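Local atomic coordinates of 2-phospho-L-lactate guanylyltransferase (Methanosarcina mazei, PDB entry 2I5E), a protein that probably catalyses the transfer of guanylyl from GTP to (2S)-2-phospholactate, a step in the biosynthesis of coenzyme F420. Residues 41-46 with 104-109; 73-78 with 140-145; 177-182 with 204-209. All coordinates share one frame; numbering follows the deposited sequence.

Interaction 1: residues 41-46 with 104-109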
ATOM      1  N   SER A  41      17.675 -10.797  -6.756  1.00 36.32           N
ATOM      2  CA  SER A  41      17.153 -12.175  -6.645  1.00 39.01           C
ATOM      3  C   SER A  41      15.683 -12.323  -7.105  1.00 38.79           C
ATOM      4  O   SER A  41      15.292 -13.346  -7.738  1.00 38.52           O
ATOM      5  CB  SER A  41      17.311 -12.662  -5.225  1.00 37.84           C
ATOM      6  OG  SER A  41      16.798 -14.003  -5.199  1.00 49.24           O
ATOM      7  N   SER A  42      14.826 -11.318  -6.840  1.00 38.02           N
ATOM      8  CA  SER A  42      13.470 -11.467  -7.416  1.00 36.05           C
ATOM      9  C   SER A  42      13.395 -11.407  -8.921  1.00 36.15           C
ATOM     10  O   SER A  42      12.554 -12.102  -9.542  1.00 36.81           O
ATOM     11  CB  SER A  42      12.453 -10.539  -6.809  1.00 36.36           C
ATOM     12  OG  SER A  42      12.218 -10.948  -5.522  1.00 35.65           O
ATOM     13  N   LEU A  43      14.236 -10.579  -9.520  1.00 36.09           N
ATOM     14  CA  LEU A  43      14.277 -10.461 -10.968  1.00 38.10           C
ATOM     15  C   LEU A  43      14.759 -11.785 -11.569  1.00 38.98           C
ATOM     16  O   LEU A  43      14.249 -12.220 -12.603  1.00 38.40           O
ATOM     17  CB  LEU A  43      15.167  -9.286 -11.433  1.00 36.75           C
ATOM     18  CG  LEU A  43      14.667  -7.923 -10.954  1.00 36.21           C
ATOM     19  CD1 LEU A  43      15.715  -6.755 -11.090  1.00 28.47           C
ATOM     20  CD2 LEU A  43      13.344  -7.547 -11.622  1.00 37.34           C
ATOM     21  N   LYS A  44      15.746 -12.402 -10.913  1.00 39.64           N
ATOM     22  CA  LYS A  44      16.291 -13.611 -11.463  1.00 41.49           C
ATOM     23  C   LYS A  44      15.211 -14.689 -11.255  1.00 41.87           C
ATOM     24  O   LYS A  44      14.843 -15.383 -12.201  1.00 41.88           O
ATOM     25  CB  LYS A  44      17.670 -13.907 -10.839  1.00 41.70           C
ATOM     26  CG  LYS A  44      18.792 -13.072 -11.431  1.00 44.13           C
ATOM     27  CD  LYS A  44      18.859 -13.271 -13.000  1.00 51.88           C
ATOM     28  CE  LYS A  44      20.260 -13.361 -13.631  1.00 56.88           C
ATOM     29  NZ  LYS A  44      21.459 -13.535 -12.657  1.00 58.72           N
ATOM     30  N   GLY A  45      14.578 -14.680 -10.082  1.00 42.09           N
ATOM     31  CA  GLY A  45      13.530 -15.635  -9.735  1.00 42.31           C
ATOM     32  C   GLY A  45      12.408 -15.577 -10.720  1.00 43.56           C
ATOM     33  O   GLY A  45      11.657 -16.516 -10.861  1.00 44.24           O
ATOM     34  N   ALA A  46      12.296 -14.473 -11.444  1.00 44.07           N
ATOM     35  CA  ALA A  46      11.219 -14.329 -12.446  1.00 43.66           C
ATOM     36  C   ALA A  46      11.709 -14.697 -13.827  1.00 43.98           C
ATOM     37  O   ALA A  46      10.984 -14.504 -14.785  1.00 43.70           O
ATOM     38  CB  ALA A  46      10.658 -12.918 -12.441  1.00 42.01           C
ATOM     39  N   GLU A 104       6.616 -13.334  -8.328  1.00 36.31           N
ATOM     40  CA  GLU A 104       5.249 -13.358  -8.833  1.00 37.44           C
ATOM     41  C   GLU A 104       4.823 -11.966  -9.187  1.00 36.47           C
ATOM     42  O   GLU A 104       4.144 -11.780 -10.205  1.00 37.02           O
ATOM     43  CB  GLU A 104       4.264 -14.033  -7.857  1.00 36.97           C
ATOM     44  CG  GLU A 104       2.827 -14.339  -8.500  1.00 41.66           C
ATOM     45  CD  GLU A 104       1.739 -15.029  -7.516  1.00 45.92           C
ATOM     46  OE1 GLU A 104       0.984 -15.973  -7.961  1.00 57.41           O
ATOM     47  OE2 GLU A 104       1.627 -14.648  -6.314  1.00 55.42           O
ATOM     48  N   HIS A 105       5.205 -10.944  -8.361  1.00 35.82           N
ATOM     49  CA  HIS A 105       4.836  -9.525  -8.757  1.00 31.27           C
ATOM     50  C   HIS A 105       5.574  -9.239 -10.036  1.00 32.34           C
ATOM     51  O   HIS A 105       4.990  -8.743 -10.947  1.00 32.35           O
ATOM     52  CB  HIS A 105       5.315  -8.514  -7.744  1.00 28.31           C
ATOM     53  CG  HIS A 105       4.737  -8.704  -6.403  1.00 23.17           C
ATOM     54  ND1 HIS A 105       3.371  -8.827  -6.201  1.00 32.69           N
ATOM     55  CD2 HIS A 105       5.300  -8.809  -5.191  1.00 22.72           C
ATOM     56  CE1 HIS A 105       3.115  -8.926  -4.905  1.00 20.42           C
ATOM     57  NE2 HIS A 105       4.280  -8.980  -4.282  1.00 28.21           N
ATOM     58  N   ILE A 106       6.886  -9.522 -10.127  1.00 33.54           N
ATOM     59  CA  ILE A 106       7.571  -9.130 -11.366  1.00 34.05           C
ATOM     60  C   ILE A 106       7.002  -9.886 -12.671  1.00 35.83           C
ATOM     61  O   ILE A 106       6.811  -9.293 -13.765  1.00 33.62           O
ATOM     62  CB  ILE A 106       9.192  -8.957 -11.253  1.00 35.18           C
ATOM     63  CG1 ILE A 106       9.939  -9.763 -12.233  1.00 35.33           C
ATOM     64  CG2 ILE A 106       9.889  -8.847  -9.822  1.00 32.23           C
ATOM     65  CD1 ILE A 106      10.823  -8.888 -12.896  1.00 37.75           C
ATOM     66  N   LYS A 107       6.665 -11.174 -12.501  1.00 35.65           N
ATOM     67  CA  LYS A 107       6.007 -11.946 -13.605  1.00 38.88           C
ATOM     68  C   LYS A 107       4.772 -11.209 -14.032  1.00 36.86           C
ATOM     69  O   LYS A 107       4.642 -10.954 -15.210  1.00 37.52           O
ATOM     70  CB  LYS A 107       5.676 -13.426 -13.188  1.00 37.92           C
ATOM     71  CG  LYS A 107       6.952 -14.322 -13.077  1.00 43.70           C
ATOM     72  CD  LYS A 107       6.821 -15.626 -12.235  1.00 44.36           C
ATOM     73  CE  LYS A 107       5.638 -16.573 -12.605  1.00 51.04           C
ATOM     74  NZ  LYS A 107       5.972 -18.156 -12.516  1.00 49.86           N
ATOM     75  N   GLU A 108       3.902 -10.806 -13.086  1.00 36.98           N
ATOM     76  CA  GLU A 108       2.643 -10.113 -13.472  1.00 38.92           C
ATOM     77  C   GLU A 108       2.845  -8.752 -14.041  1.00 38.20           C
ATOM     78  O   GLU A 108       2.173  -8.365 -15.007  1.00 39.29           O
ATOM     79  CB  GLU A 108       1.572 -10.037 -12.360  1.00 38.91           C
ATOM     80  CG  GLU A 108       1.349 -11.331 -11.623  1.00 39.91           C
ATOM     81  CD  GLU A 108       0.198 -11.282 -10.586  1.00 43.52           C
ATOM     82  OE1 GLU A 108      -0.177 -12.360 -10.080  1.00 50.45           O
ATOM     83  OE2 GLU A 108      -0.292 -10.192 -10.234  1.00 46.71           O
ATOM     84  N   ILE A 109       3.759  -7.980 -13.455  1.00 37.01           N
ATOM     85  CA  ILE A 109       4.024  -6.651 -14.030  1.00 34.74           C
ATOM     86  C   ILE A 109       4.470  -6.702 -15.498  1.00 35.88           C
ATOM     87  O   ILE A 109       3.944  -5.969 -16.385  1.00 36.71           O
ATOM     88  CB  ILE A 109       4.996  -5.863 -13.201  1.00 33.60           C
ATOM     89  CG1 ILE A 109       4.384  -5.509 -11.870  1.00 31.57           C
ATOM     90  CG2 ILE A 109       5.398  -4.459 -13.922  1.00 35.35           C
ATOM     91  CD1 ILE A 109       5.532  -5.363 -10.694  1.00 21.99           C
TER
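The hydroxyl of Ser-42, which lies against Ile-106, donates a hydrogen bond to the backbone O of Leu-101, ahead of helix 103-109. The polar end of this buried serine is thereby satisfied outside the contact, while its carbon side faces Ile-106: Ser-42 CB is 4.3 Å from Ile-106 CG2. The rest of the contact between 41-46 and 104-109 is essentially aliphatic. Ile-106 is the central side chain, pointing from its helix toward the end of helix 25-45 and meeting three residues there. Its CG2 methyl faces Ser-42 and also approaches Leu-43 CD2, at 4.1 Å. Leu-43 leaves its backbone in the wrong direction for this, but with CG beside the backbone N (chi1 -62°) its CD2 branch swings back and crosses the isoleucine at about a right angle. The ethyl branch of Ile-106 is modelled on the side of Leu-43 and Ala-46, but its placement is doubtful: both torsions are near eclipsed and its end methyl lies too close to Leu-43. Ala-46 comes nearest to the partner helix in the backbone, its CA 5.8 Å from Lys-107 CA. Its methyl points at the helix and also meets the aliphatic root of Lys-107, with Ala-46 CB 4.0 Å from Lys-107 CG; the lysine chain then bends farther along. Ahead of Ala-46, Gly-45 N bonds to Ser-41 O (2.8 Å). Within the alpha/beta fold, both helices pack on the same strand of the central sheet: Leu-43 and Ile-106 each touch Leu-92 of strand 91-94, Leu-43 reaches on to Val-94, and Ile-106 also packs on Ile-48, in the loop between helix 25-45 and strand 50-55.

Interaction 2: residues 73-78 with 140-145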
ATOM      1  N   GLU A  73      27.393   8.547 -14.266  1.00 46.40           N
ATOM      2  CA  GLU A  73      27.383   9.632 -13.300  1.00 47.48           C
ATOM      3  C   GLU A  73      26.266  10.679 -13.485  1.00 46.44           C
ATOM      4  O   GLU A  73      26.154  11.527 -12.651  1.00 45.90           O
ATOM      5  CB  GLU A  73      28.717  10.324 -13.327  1.00 47.64           C
ATOM      6  CG  GLU A  73      29.890   9.318 -13.485  1.00 53.61           C
ATOM      7  CD  GLU A  73      31.203  10.066 -13.684  1.00 58.06           C
ATOM      8  OE1 GLU A  73      31.928   9.710 -14.660  1.00 59.74           O
ATOM      9  OE2 GLU A  73      31.459  11.023 -12.885  1.00 48.20           O
ATOM     10  N   LYS A  74      25.457  10.653 -14.538  1.00 47.68           N
ATOM     11  CA  LYS A  74      24.379  11.709 -14.648  1.00 49.36           C
ATOM     12  C   LYS A  74      23.220  11.487 -13.653  1.00 49.64           C
ATOM     13  O   LYS A  74      23.094  10.388 -13.090  1.00 49.16           O
ATOM     14  CB  LYS A  74      23.774  11.837 -16.058  1.00 50.25           C
ATOM     15  CG  LYS A  74      24.559  11.312 -17.253  1.00 56.82           C
ATOM     16  CD  LYS A  74      25.236  12.419 -18.118  1.00 60.76           C
ATOM     17  CE  LYS A  74      26.146  13.361 -17.261  1.00 61.56           C
ATOM     18  NZ  LYS A  74      26.503  14.614 -18.014  1.00 59.52           N
ATOM     19  N   ASP A  75      22.386  12.527 -13.473  1.00 49.79           N
ATOM     20  CA  ASP A  75      21.163  12.558 -12.618  1.00 49.67           C
ATOM     21  C   ASP A  75      20.259  11.418 -13.052  1.00 47.37           C
ATOM     22  O   ASP A  75      20.280  11.087 -14.209  1.00 48.02           O
ATOM     23  CB  ASP A  75      20.402  13.962 -12.752  1.00 50.06           C
ATOM     24  CG  ASP A  75      18.904  13.854 -13.397  1.00 54.44           C
ATOM     25  OD1 ASP A  75      17.837  13.690 -12.638  1.00 56.99           O
ATOM     26  OD2 ASP A  75      18.778  13.955 -14.651  1.00 50.12           O
ATOM     27  N   LEU A  76      19.470  10.872 -12.128  1.00 45.13           N
ATOM     28  CA  LEU A  76      18.634   9.687 -12.326  1.00 43.59           C
ATOM     29  C   LEU A  76      17.874   9.639 -13.636  1.00 41.77           C
ATOM     30  O   LEU A  76      17.923   8.652 -14.396  1.00 41.50           O
ATOM     31  CB  LEU A  76      17.622   9.567 -11.137  1.00 45.04           C
ATOM     32  CG  LEU A  76      16.609   8.395 -11.223  1.00 43.82           C
ATOM     33  CD1 LEU A  76      17.380   7.104 -11.242  1.00 42.52           C
ATOM     34  CD2 LEU A  76      15.623   8.372 -10.058  1.00 44.10           C
ATOM     35  N   ASN A  77      17.126  10.699 -13.895  1.00 39.29           N
ATOM     36  CA  ASN A  77      16.311  10.732 -15.061  1.00 39.92           C
ATOM     37  C   ASN A  77      17.132  10.824 -16.304  1.00 39.17           C
ATOM     38  O   ASN A  77      16.801  10.237 -17.274  1.00 36.70           O
ATOM     39  CB  ASN A  77      15.296  11.879 -14.983  1.00 39.92           C
ATOM     40  CG  ASN A  77      14.282  11.621 -13.900  1.00 38.79           C
ATOM     41  OD1 ASN A  77      13.829  10.461 -13.724  1.00 37.40           O
ATOM     42  ND2 ASN A  77      13.970  12.664 -13.118  1.00 36.90           N
ATOM     43  N   GLU A  78      18.245  11.510 -16.243  1.00 40.03           N
ATOM     44  CA  GLU A  78      19.080  11.572 -17.437  1.00 42.49           C
ATOM     45  C   GLU A  78      19.667  10.212 -17.783  1.00 40.87           C
ATOM     46  O   GLU A  78      19.551   9.767 -18.921  1.00 41.45           O
ATOM     47  CB  GLU A  78      20.196  12.578 -17.240  1.00 42.60           C
ATOM     48  CG  GLU A  78      20.483  13.303 -18.497  1.00 51.87           C
ATOM     49  CD  GLU A  78      20.940  14.728 -18.211  1.00 61.64           C
ATOM     50  OE1 GLU A  78      22.041  14.873 -17.608  1.00 62.53           O
ATOM     51  OE2 GLU A  78      20.162  15.687 -18.565  1.00 65.31           O
ATOM     52  N   LYS A 140      10.364  10.452 -15.616  1.00 33.71           N
ATOM     53  CA  LYS A 140      10.593  11.584 -14.753  1.00 35.64           C
ATOM     54  C   LYS A 140      10.273  11.180 -13.328  1.00 36.08           C
ATOM     55  O   LYS A 140       9.150  11.444 -12.837  1.00 35.89           O
ATOM     56  CB  LYS A 140       9.716  12.763 -15.158  1.00 35.21           C
ATOM     57  CG  LYS A 140      10.204  14.103 -14.494  1.00 40.09           C
ATOM     58  CD  LYS A 140       9.301  15.228 -14.999  1.00 43.79           C
ATOM     59  CE  LYS A 140       9.673  16.599 -14.407  1.00 45.37           C
ATOM     60  NZ  LYS A 140       9.226  16.709 -12.923  1.00 46.39           N
ATOM     61  N   TYR A 141      11.252  10.532 -12.676  1.00 36.06           N
ATOM     62  CA  TYR A 141      11.143  10.120 -11.273  1.00 36.05           C
ATOM     63  C   TYR A 141      11.386  11.371 -10.455  1.00 37.01           C
ATOM     64  O   TYR A 141      11.877  12.356 -10.986  1.00 37.54           O
ATOM     65  CB  TYR A 141      12.218   9.053 -10.898  1.00 34.92           C
ATOM     66  CG  TYR A 141      11.893   7.725 -11.480  1.00 31.65           C
ATOM     67  CD1 TYR A 141      12.224   7.426 -12.808  1.00 31.84           C
ATOM     68  CD2 TYR A 141      11.195   6.800 -10.743  1.00 28.45           C
ATOM     69  CE1 TYR A 141      11.839   6.256 -13.395  1.00 32.05           C
ATOM     70  CE2 TYR A 141      10.856   5.575 -11.282  1.00 28.39           C
ATOM     71  CZ  TYR A 141      11.174   5.313 -12.615  1.00 31.84           C
ATOM     72  OH  TYR A 141      10.804   4.138 -13.194  1.00 30.81           O
ATOM     73  N   TYR A 142      11.058  11.284  -9.170  1.00 37.82           N
ATOM     74  CA  TYR A 142      11.010  12.433  -8.187  1.00 38.18           C
ATOM     75  C   TYR A 142       9.716  13.190  -8.278  1.00 36.40           C
ATOM     76  O   TYR A 142       9.068  13.212  -9.355  1.00 37.37           O
ATOM     77  CB  TYR A 142      12.185  13.446  -8.259  1.00 38.57           C
ATOM     78  CG  TYR A 142      13.526  12.828  -8.149  1.00 41.29           C
ATOM     79  CD1 TYR A 142      13.863  12.036  -7.054  1.00 39.93           C
ATOM     80  CD2 TYR A 142      14.473  13.004  -9.176  1.00 42.48           C
ATOM     81  CE1 TYR A 142      15.114  11.407  -6.966  1.00 44.12           C
ATOM     82  CE2 TYR A 142      15.732  12.394  -9.095  1.00 44.96           C
ATOM     83  CZ  TYR A 142      16.030  11.585  -8.007  1.00 44.47           C
ATOM     84  OH  TYR A 142      17.272  11.015  -7.958  1.00 45.20           O
ATOM     85  N   GLY A 143       9.363  13.861  -7.175  1.00 34.62           N
ATOM     86  CA  GLY A 143       8.132  14.636  -7.153  1.00 32.68           C
ATOM     87  C   GLY A 143       6.995  13.726  -7.365  1.00 31.55           C
ATOM     88  O   GLY A 143       6.938  12.577  -6.901  1.00 30.69           O
ATOM     89  N   SER A 144       6.032  14.246  -8.067  1.00 31.77           N
ATOM     90  CA  SER A 144       4.864  13.519  -8.295  1.00 30.68           C
ATOM     91  C   SER A 144       4.937  12.538  -9.481  1.00 31.43           C
ATOM     92  O   SER A 144       4.168  12.627 -10.379  1.00 28.82           O
ATOM     93  CB  SER A 144       3.763  14.497  -8.497  1.00 30.15           C
ATOM     94  OG  SER A 144       2.578  13.768  -8.486  1.00 34.40           O
ATOM     95  N   SER A 145       5.786  11.510  -9.404  1.00 31.30           N
ATOM     96  CA  SER A 145       6.205  10.796 -10.629  1.00 31.07           C
ATOM     97  C   SER A 145       5.160   9.819 -11.082  1.00 31.30           C
ATOM     98  O   SER A 145       5.104   9.496 -12.242  1.00 30.95           O
ATOM     99  CB  SER A 145       7.543  10.080 -10.426  1.00 31.45           C
ATOM    100  OG  SER A 145       7.544   9.157  -9.311  1.00 28.79           O
TER
HETATM  101  O   HOH W   1      19.312  12.021  -9.521  1.00 46.69           O
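Asn-77 holds CG beside its backbone N (chi1 -68°), which aims its amide at the backbone of Tyr-141; Leu-76, one residue earlier, has CG anti to its N and extends between the two tyrosines. The amide of Asn-77 then grips Tyr-141 at both of its backbone polar atoms. Tyr-141 N donates to Asn-77 OD1 over 2.8 Å, and Asn-77 ND2 donates to Tyr-141 O over 3.0 Å. The second bond is almost straight (172°), and its acceptor lies in the amide plane. OD1 also sits at the edge of the Tyr-141 ring. A leucine in place of Asn-77 would probably leave the N-H and carbonyl of Tyr-141 without these partners and free the loop to shift away from the helix. The residue doing this work lies in the first turn of helix 76-86, where Asp-75 is the N-cap: its OD2 accepts from Glu-78 N at 3.0 Å, and its OD1 takes a weak bond from Asn-77 N. Leu-76 supplies the apolar part, its CD2 being 3.6 Å from Tyr-141 CB and 3.8 Å from Tyr-142 CZ. A water links the same two pieces, accepting from Leu-76 N at 2.9 Å and bonding to Tyr-142 OH. A tris molecule, probably from the crystallisation liquor, lies near Leu-76 and hydrogen-bonds to Lys-74 O. On the loop side, the Tyr-141 ring packs edge-to-face with His-149, whose NE2 also bonds to Lys-140 N, while Gly-143 makes backbone hydrogen bonds to the second subunit.

Interaction 3: residues 177-182 with 204-209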
ATOM      1  N   ASP A 177       8.359   2.966   7.501  1.00 30.45           N
ATOM      2  CA  ASP A 177       8.405   1.905   6.473  1.00 28.59           C
ATOM      3  C   ASP A 177       9.071   0.625   6.999  1.00 28.96           C
ATOM      4  O   ASP A 177       8.851  -0.462   6.490  1.00 28.31           O
ATOM      5  CB  ASP A 177       9.184   2.392   5.260  1.00 28.02           C
ATOM      6  CG  ASP A 177       8.496   3.596   4.567  1.00 32.15           C
ATOM      7  OD1 ASP A 177       7.275   3.813   4.798  1.00 37.30           O
ATOM      8  OD2 ASP A 177       9.151   4.287   3.740  1.00 35.83           O
ATOM      9  N   LEU A 178       9.901   0.753   8.007  1.00 28.93           N
ATOM     10  CA  LEU A 178      10.578  -0.430   8.609  1.00 31.58           C
ATOM     11  C   LEU A 178       9.597  -1.290   9.441  1.00 31.43           C
ATOM     12  O   LEU A 178       9.798  -2.501   9.636  1.00 31.93           O
ATOM     13  CB  LEU A 178      11.699   0.088   9.515  1.00 31.98           C
ATOM     14  CG  LEU A 178      12.865   0.901   8.931  1.00 34.34           C
ATOM     15  CD1 LEU A 178      13.959   1.320  10.034  1.00 31.97           C
ATOM     16  CD2 LEU A 178      13.445   0.138   7.812  1.00 35.90           C
ATOM     17  N   VAL A 179       8.583  -0.619  10.002  1.00 31.79           N
ATOM     18  CA  VAL A 179       7.398  -1.276  10.546  1.00 30.20           C
ATOM     19  C   VAL A 179       6.802  -2.238   9.513  1.00 30.01           C
ATOM     20  O   VAL A 179       6.556  -3.397   9.872  1.00 30.98           O
ATOM     21  CB  VAL A 179       6.348  -0.270  11.028  1.00 29.99           C
ATOM     22  CG1 VAL A 179       5.204  -0.998  11.795  1.00 28.18           C
ATOM     23  CG2 VAL A 179       7.043   0.672  12.039  1.00 32.06           C
ATOM     24  N   GLU A 180       6.615  -1.817   8.252  1.00 28.38           N
ATOM     25  CA  GLU A 180       5.950  -2.644   7.271  1.00 26.24           C
ATOM     26  C   GLU A 180       6.870  -3.800   6.946  1.00 27.60           C
ATOM     27  O   GLU A 180       6.439  -4.859   6.659  1.00 26.98           O
ATOM     28  CB  GLU A 180       5.664  -1.891   5.935  1.00 26.32           C
ATOM     29  CG  GLU A 180       4.835  -0.618   6.039  1.00 28.13           C
ATOM     30  CD  GLU A 180       3.427  -0.920   6.565  1.00 26.96           C
ATOM     31  OE1 GLU A 180       2.926  -2.059   6.473  1.00 32.17           O
ATOM     32  OE2 GLU A 180       2.817  -0.051   7.164  1.00 39.80           O
ATOM     33  N   LEU A 181       8.157  -3.530   6.847  1.00 29.03           N
ATOM     34  CA  LEU A 181       9.133  -4.578   6.584  1.00 30.19           C
ATOM     35  C   LEU A 181       9.121  -5.695   7.709  1.00 31.38           C
ATOM     36  O   LEU A 181       9.164  -6.901   7.423  1.00 31.92           O
ATOM     37  CB  LEU A 181      10.524  -3.943   6.488  1.00 27.05           C
ATOM     38  CG  LEU A 181      11.636  -4.905   6.033  1.00 30.70           C
ATOM     39  CD1 LEU A 181      11.203  -5.815   4.790  1.00 25.55           C
ATOM     40  CD2 LEU A 181      12.870  -4.080   5.738  1.00 34.39           C
ATOM     41  N   LEU A 182       9.147  -5.238   8.957  1.00 33.26           N
ATOM     42  CA  LEU A 182       9.031  -6.161  10.078  1.00 34.73           C
ATOM     43  C   LEU A 182       7.688  -6.957  10.039  1.00 35.47           C
ATOM     44  O   LEU A 182       7.664  -8.204  10.169  1.00 35.72           O
ATOM     45  CB  LEU A 182       9.292  -5.452  11.402  1.00 33.95           C
ATOM     46  CG  LEU A 182      10.759  -5.123  11.700  1.00 30.96           C
ATOM     47  CD1 LEU A 182      10.900  -4.449  13.132  1.00 31.43           C
ATOM     48  CD2 LEU A 182      11.865  -6.152  11.392  1.00 32.63           C
ATOM     49  N   GLY A 204      -2.778   1.927  21.059  1.00 44.97           N
ATOM     50  CA  GLY A 204      -3.419   0.989  20.197  1.00 41.76           C
ATOM     51  C   GLY A 204      -2.744   1.064  18.831  1.00 40.46           C
ATOM     52  O   GLY A 204      -3.334   0.645  17.822  1.00 39.07           O
ATOM     53  N   ARG A 205      -1.497   1.547  18.785  1.00 39.60           N
ATOM     54  CA  ARG A 205      -0.751   1.449  17.513  1.00 41.28           C
ATOM     55  C   ARG A 205       0.658   0.833  17.596  1.00 39.38           C
ATOM     56  O   ARG A 205       1.252   0.847  18.644  1.00 40.23           O
ATOM     57  CB  ARG A 205      -0.900   2.724  16.623  1.00 41.08           C
ATOM     58  CG  ARG A 205      -0.676   4.028  17.302  1.00 47.25           C
ATOM     59  CD  ARG A 205      -1.687   5.164  16.811  1.00 55.28           C
ATOM     60  NE  ARG A 205      -2.120   5.091  15.401  1.00 63.54           N
ATOM     61  CZ  ARG A 205      -3.367   5.369  14.925  1.00 68.28           C
ATOM     62  NH1 ARG A 205      -4.418   5.725  15.699  1.00 68.54           N
ATOM     63  NH2 ARG A 205      -3.591   5.263  13.631  1.00 68.81           N
ATOM     64  N   VAL A 206       1.151   0.269  16.489  1.00 39.24           N
ATOM     65  CA  VAL A 206       2.474  -0.367  16.355  1.00 36.97           C
ATOM     66  C   VAL A 206       3.564   0.689  16.127  1.00 38.23           C
ATOM     67  O   VAL A 206       3.398   1.591  15.293  1.00 39.25           O
ATOM     68  CB  VAL A 206       2.528  -1.344  15.183  1.00 36.55           C
ATOM     69  CG1 VAL A 206       3.854  -2.162  15.193  1.00 35.34           C
ATOM     70  CG2 VAL A 206       1.416  -2.301  15.212  1.00 33.68           C
ATOM     71  N   GLY A 207       4.687   0.577  16.829  1.00 37.83           N
ATOM     72  CA  GLY A 207       5.796   1.524  16.671  1.00 37.06           C
ATOM     73  C   GLY A 207       7.060   0.732  16.655  1.00 37.50           C
ATOM     74  O   GLY A 207       7.108  -0.345  17.257  1.00 35.64           O
ATOM     75  N   LEU A 208       8.083   1.279  16.036  1.00 36.84           N
ATOM     76  CA  LEU A 208       9.414   0.718  16.013  1.00 38.56           C
ATOM     77  C   LEU A 208      10.271   1.206  17.180  1.00 40.11           C
ATOM     78  O   LEU A 208      10.429   2.378  17.375  1.00 40.58           O
ATOM     79  CB  LEU A 208      10.058   1.135  14.716  1.00 38.04           C
ATOM     80  CG  LEU A 208      11.392   0.587  14.334  1.00 36.36           C
ATOM     81  CD1 LEU A 208      11.159  -0.611  13.587  1.00 35.02           C
ATOM     82  CD2 LEU A 208      12.075   1.564  13.514  1.00 35.29           C
ATOM     83  N   VAL A 209      10.836   0.305  17.945  1.00 39.99           N
ATOM     84  CA  VAL A 209      11.606   0.708  19.096  1.00 41.43           C
ATOM     85  C   VAL A 209      12.842  -0.123  19.039  1.00 41.36           C
ATOM     86  O   VAL A 209      12.781  -1.210  18.503  1.00 41.55           O
ATOM     87  CB  VAL A 209      10.829   0.633  20.430  1.00 42.73           C
ATOM     88  CG1 VAL A 209       9.736   1.711  20.356  1.00 46.10           C
ATOM     89  CG2 VAL A 209      10.184  -0.729  20.672  1.00 40.25           C
TER
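Leu-178, Val-179 and Leu-182 meet Val-206 and Leu-208 without a ring or any other flat side chain among them, so the fit is purely aliphatic, with no faces or edges to stack. Leu-208 is the central side chain on the strand side, and each part of it has its own neighbour on the helix. Its CG is anti to the backbone N (chi1 -173°), and from there the two methyls fork. Leu-208 CD1 reaches Leu-182 CD1 at 3.9 Å and lies 4.2 Å from Leu-178 CB; Leu-208 CD2 meets Leu-178 CD1 at 4.0 Å. Nearer the backbone, Val-179 CG2 rests 4.1 Å from Leu-208 CB, the two side chains sliding past each other in opposite directions. The other methyl of this valine serves a second strand residue: Val-179 CG1 is 3.8 Å from Val-206 CG1. Val-179 thus spans both inward-pointing strand side chains, with Gly-207 between them. The axes of helix segment 177-182 and strand segment 206-209 are nearly perpendicular (99°) and 8.1 Å apart at closest; Leu-178 and Leu-182, one turn apart, both reach Leu-208. Ahead of Val-206, Arg-205 forms a salt bridge with Asp-173 of the second subunit, so the sheet that helix 175-184 packs against also borders the dimer interface. Strand 206-210 pairs antiparallel with strand 197-201 in a beta-hairpin, Gly-207 bonding to Glu-200 and Val-209 to Arg-198, and Ile-193 of helix 188-194 packs on Leu-178 and Leu-182 from the same chain.

In the fold
From the N terminus, the chain first passes 41-46, in the C-terminal part of helix 25-45 and its continuation, then 73-78 before either contact closes. Helix 103-109 returns to the first segment and completes interaction 1, a loop of about 60 residues; the loop before helix 145-154 then meets 73-78 and completes interaction 2. Their spans therefore cross, on opposite sides of the chain's centre, with centres 24 Å apart. Interaction 3 follows in series, a short local closure bringing the C-terminal hairpin onto helix 175-184. Interaction 1 joins two helices lying on the central sheet, interaction 2 ties a helix start to a distant loop, and interactions 2 and 3 both touch the second subunit.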